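Local coordinates for encapsidation protein (Lactococcus phage asccphi28, PDB 7JQP) that probably acts as the ATPase of the phage DNA packaging motor, coupling ATP hydrolysis to translocation of the viral genome, at residues A[264-272]-A[285-296]. Sequence-based numbering, arbitrary orientation.
Sequences FKHYGKKPK and AERKIPSGLEYY
Tyr267 and Pro271 bring the irregular segment 264-272 against the turn end of the hairpin of strands 280-288 and 293-300: the CA atoms of Pro271 and Ala285 come to 4.1 Å, whereas those of Tyr267 and Tyr296 stay 6.7 Å apart. Backbone hydrogen bonds pair Ala285 with Tyr296 and Arg287 with Glu294. Tyr267 CB lies above the centre of the Tyr296 ring, 3.4 Å from the centroid. Its ring, which a chi1 of -174° turns away from the backbone N and toward Arg287, is displaced to the CD1-CE1 side of Tyr296 in an offset stack, planes at 25°. Arg287 CB makes a CH-pi contact with one face of the Tyr267 ring, near its rim; the backbone N of Lys269 sits against the opposite face. Ala285 CB meets the ring edge, 3.8 Å from Tyr267 CD2. Lys265 CG reaches the edge of the Tyr296 ring, which also meets that of Tyr348. Extended Lys272 brings NZ within salt-bridge range of Glu286 OE1, though the modelled separation is doubtfully short; Glu286 OE2 is hydrogen-bonded to Tyr338 OH. The loop between helix 246-252 and strand 273-277 thus packs an aromatic side chain on a hairpin of the small mixed sheet, separate from the larger sheet of the P-loop ATPase fold.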
loop_
_atom_site.group_PDB
_atom_site.type_symbol
_atom_site.label_atom_id
_atom_site.label_comp_id
_atom_site.label_asym_id
_atom_site.label_seq_id
_atom_site.Cartn_x
_atom_site.Cartn_y
_atom_site.Cartn_z
ATOM N N PHE A 264 -13.635 18.959 38.674
ATOM C CA PHE A 264 -12.696 19.655 39.551
ATOM C C PHE A 264 -13.083 19.472 41.014
ATOM O O PHE A 264 -14.241 19.691 41.384
ATOM C CB PHE A 264 -12.650 21.152 39.207
ATOM C CG PHE A 264 -12.211 21.446 37.794
ATOM C CD1 PHE A 264 -10.868 21.459 37.456
ATOM C CD2 PHE A 264 -13.146 21.723 36.810
ATOM C CE1 PHE A 264 -10.469 21.733 36.162
ATOM C CE2 PHE A 264 -12.752 21.999 35.514
ATOM C CZ PHE A 264 -11.412 22.003 35.190
ATOM N N LYS A 265 -12.114 19.080 41.841
ATOM C CA LYS A 265 -12.328 18.928 43.278
ATOM C C LYS A 265 -10.966 18.975 43.969
ATOM O O LYS A 265 -9.929 18.723 43.349
ATOM C CB LYS A 265 -13.034 17.602 43.603
ATOM C CG LYS A 265 -13.498 17.435 45.052
ATOM C CD LYS A 265 -14.817 18.133 45.334
ATOM C CE LYS A 265 -15.995 17.265 44.876
ATOM N NZ LYS A 265 -17.305 17.956 45.046
ATOM N N HIS A 266 -10.978 19.321 45.259
ATOM C CA HIS A 266 -9.767 19.425 46.061
ATOM C C HIS A 266 -9.759 18.390 47.181
ATOM O O HIS A 266 -10.765 18.198 47.871
ATOM C CB HIS A 266 -9.615 20.818 46.676
ATOM C CG HIS A 266 -8.427 20.946 47.574
ATOM N ND1 HIS A 266 -8.514 20.835 48.944
ATOM C CD2 HIS A 266 -7.119 21.153 47.295
ATOM C CE1 HIS A 266 -7.312 20.975 49.472
ATOM N NE2 HIS A 266 -6.448 21.174 48.492
ATOM N N TYR A 267 -8.606 17.742 47.374
ATOM C CA TYR A 267 -8.410 16.730 48.410
ATOM C C TYR A 267 -7.230 17.141 49.282
ATOM O O TYR A 267 -6.128 17.379 48.773
ATOM C CB TYR A 267 -8.174 15.354 47.779
ATOM C CG TYR A 267 -8.102 14.197 48.751
ATOM C CD1 TYR A 267 -9.053 14.031 49.748
ATOM C CD2 TYR A 267 -7.088 13.254 48.652
ATOM C CE1 TYR A 267 -8.986 12.968 50.628
ATOM C CE2 TYR A 267 -7.021 12.183 49.514
ATOM C CZ TYR A 267 -7.965 12.050 50.510
ATOM O OH TYR A 267 -7.895 10.984 51.379
ATOM N N GLY A 268 -7.462 17.214 50.593
ATOM C CA GLY A 268 -6.435 17.708 51.496
ATOM C C GLY A 268 -5.265 16.758 51.680
ATOM O O GLY A 268 -4.120 17.195 51.813
ATOM N N LYS A 269 -5.528 15.454 51.710
ATOM C CA LYS A 269 -4.474 14.515 52.072
ATOM C C LYS A 269 -3.306 14.606 51.092
ATOM O O LYS A 269 -3.462 15.004 49.933
ATOM C CB LYS A 269 -5.002 13.076 52.102
ATOM C CG LYS A 269 -5.957 12.754 53.247
ATOM C CD LYS A 269 -5.313 12.917 54.615
ATOM C CE LYS A 269 -6.373 12.913 55.709
ATOM N NZ LYS A 269 -5.795 13.204 57.049
ATOM N N LYS A 270 -2.126 14.214 51.571
ATOM C CA LYS A 270 -0.918 14.307 50.769
ATOM C C LYS A 270 -0.942 13.276 49.642
ATOM O O LYS A 270 -1.578 12.226 49.762
ATOM C CB LYS A 270 0.317 14.124 51.645
ATOM C CG LYS A 270 0.455 15.236 52.682
ATOM C CD LYS A 270 1.590 15.001 53.659
ATOM C CE LYS A 270 1.761 16.193 54.600
ATOM N NZ LYS A 270 0.604 16.381 55.519
ATOM N N PRO A 271 -0.261 13.557 48.535
ATOM C CA PRO A 271 -0.349 12.672 47.369
ATOM C C PRO A 271 0.415 11.371 47.558
ATOM O O PRO A 271 1.362 11.263 48.339
ATOM C CB PRO A 271 0.274 13.515 46.251
ATOM C CG PRO A 271 1.322 14.313 46.983
ATOM C CD PRO A 271 0.621 14.714 48.272
ATOM N N LYS A 272 -0.024 10.365 46.794
ATOM C CA LYS A 272 0.616 9.053 46.828
ATOM C C LYS A 272 2.006 9.101 46.209
ATOM O O LYS A 272 2.943 8.478 46.722
ATOM C CB LYS A 272 -0.263 8.040 46.096
ATOM C CG LYS A 272 -0.048 6.588 46.482
ATOM C CD LYS A 272 -0.944 5.685 45.641
ATOM C CE LYS A 272 -0.869 4.235 46.085
ATOM N NZ LYS A 272 -2.123 3.496 45.752
ATOM N N ALA A 285 -3.219 11.922 44.147
ATOM C CA ALA A 285 -3.737 11.529 45.448
ATOM C C ALA A 285 -4.868 10.532 45.253
ATOM O O ALA A 285 -5.780 10.768 44.454
ATOM C CB ALA A 285 -4.235 12.743 46.235
ATOM N N GLU A 286 -4.804 9.426 45.985
ATOM C CA GLU A 286 -5.816 8.382 45.940
ATOM C C GLU A 286 -6.550 8.354 47.271
ATOM O O GLU A 286 -5.923 8.241 48.331
ATOM C CB GLU A 286 -5.183 7.025 45.634
ATOM C CG GLU A 286 -4.688 6.898 44.196
ATOM C CD GLU A 286 -4.112 5.531 43.894
ATOM O OE1 GLU A 286 -3.900 4.752 44.847
ATOM O OE2 GLU A 286 -3.876 5.237 42.703
ATOM N N ARG A 287 -7.873 8.458 47.209
ATOM C CA ARG A 287 -8.735 8.473 48.382
ATOM C C ARG A 287 -9.631 7.246 48.412
ATOM O O ARG A 287 -10.406 7.015 47.480
ATOM C CB ARG A 287 -9.572 9.754 48.411
ATOM C CG ARG A 287 -10.836 9.654 49.245
ATOM C CD ARG A 287 -11.428 11.018 49.542
ATOM N NE ARG A 287 -12.884 10.973 49.620
ATOM C CZ ARG A 287 -13.626 11.511 50.584
ATOM N NH1 ARG A 287 -13.063 12.113 51.622
ATOM N NH2 ARG A 287 -14.947 11.421 50.511
ATOM N N LYS A 288 -9.540 6.485 49.500
ATOM C CA LYS A 288 -10.350 5.285 49.639
ATOM C C LYS A 288 -11.793 5.682 49.926
ATOM O O LYS A 288 -12.066 6.439 50.862
ATOM C CB LYS A 288 -9.806 4.401 50.760
ATOM N N ILE A 289 -12.708 5.165 49.116
ATOM C CA ILE A 289 -14.142 5.404 49.285
ATOM C C ILE A 289 -14.831 4.049 49.279
ATOM O O ILE A 289 -14.295 3.074 48.732
ATOM C CB ILE A 289 -14.694 6.333 48.179
ATOM C CG1 ILE A 289 -14.736 5.608 46.832
ATOM C CG2 ILE A 289 -13.837 7.593 48.069
ATOM C CD1 ILE A 289 -14.980 6.519 45.637
ATOM N N PRO A 290 -16.015 3.945 49.890
ATOM C CA PRO A 290 -16.633 2.612 50.006
ATOM C C PRO A 290 -16.821 1.937 48.660
ATOM O O PRO A 290 -16.612 0.724 48.537
ATOM C CB PRO A 290 -17.969 2.894 50.707
ATOM C CG PRO A 290 -18.230 4.352 50.489
ATOM C CD PRO A 290 -16.875 5.010 50.438
ATOM N N SER A 291 -17.202 2.705 47.639
ATOM C CA SER A 291 -17.432 2.129 46.318
ATOM C C SER A 291 -16.147 1.570 45.722
ATOM O O SER A 291 -16.158 0.520 45.072
ATOM C CB SER A 291 -18.014 3.196 45.393
ATOM O OG SER A 291 -19.078 3.888 46.020
ATOM N N GLY A 292 -15.036 2.262 45.926
ATOM C CA GLY A 292 -13.754 1.859 45.393
ATOM C C GLY A 292 -12.684 2.833 45.815
ATOM O O GLY A 292 -12.450 2.995 47.020
ATOM N N LEU A 293 -12.089 3.544 44.848
ATOM C CA LEU A 293 -11.041 4.509 45.133
ATOM C C LEU A 293 -11.305 5.755 44.275
ATOM O O LEU A 293 -11.818 5.665 43.152
ATOM C CB LEU A 293 -9.645 3.965 44.825
ATOM C CG LEU A 293 -8.910 3.208 45.948
ATOM C CD1 LEU A 293 -9.581 1.864 46.243
ATOM C CD2 LEU A 293 -7.449 3.047 45.642
ATOM N N GLU A 294 -10.892 6.911 44.794
ATOM C CA GLU A 294 -11.080 8.223 44.181
ATOM C C GLU A 294 -9.729 8.846 43.845
ATOM O O GLU A 294 -8.762 8.676 44.594
ATOM C CB GLU A 294 -11.866 9.158 45.097
ATOM C CG GLU A 294 -12.733 10.153 44.381
ATOM C CD GLU A 294 -13.960 10.558 45.190
ATOM O OE1 GLU A 294 -13.851 10.728 46.424
ATOM O OE2 GLU A 294 -15.039 10.692 44.577
ATOM N N TYR A 295 -9.643 9.501 42.687
ATOM C CA TYR A 295 -8.395 10.068 42.189
ATOM C C TYR A 295 -8.448 11.590 42.180
ATOM O O TYR A 295 -9.423 12.179 41.703
ATOM C CB TYR A 295 -8.114 9.534 40.784
ATOM C CG TYR A 295 -8.014 8.027 40.739
ATOM C CD1 TYR A 295 -6.810 7.385 40.987
ATOM C CD2 TYR A 295 -9.129 7.244 40.460
ATOM C CE1 TYR A 295 -6.713 6.007 40.950
ATOM C CE2 TYR A 295 -9.044 5.864 40.420
ATOM C CZ TYR A 295 -7.833 5.252 40.667
ATOM O OH TYR A 295 -7.741 3.879 40.631
ATOM N N TYR A 296 -7.385 12.220 42.682
ATOM C CA TYR A 296 -7.229 13.667 42.625
ATOM C C TYR A 296 -5.859 13.993 42.050
ATOM O O TYR A 296 -4.847 13.448 42.502
ATOM C CB TYR A 296 -7.366 14.322 44.001
ATOM C CG TYR A 296 -8.722 14.181 44.641
ATOM C CD1 TYR A 296 -9.145 12.969 45.163
ATOM C CD2 TYR A 296 -9.580 15.269 44.732
ATOM C CE1 TYR A 296 -10.382 12.842 45.757
ATOM C CE2 TYR A 296 -10.818 15.154 45.328
ATOM C CZ TYR A 296 -11.215 13.937 45.838
ATOM O OH TYR A 296 -12.451 13.813 46.429
#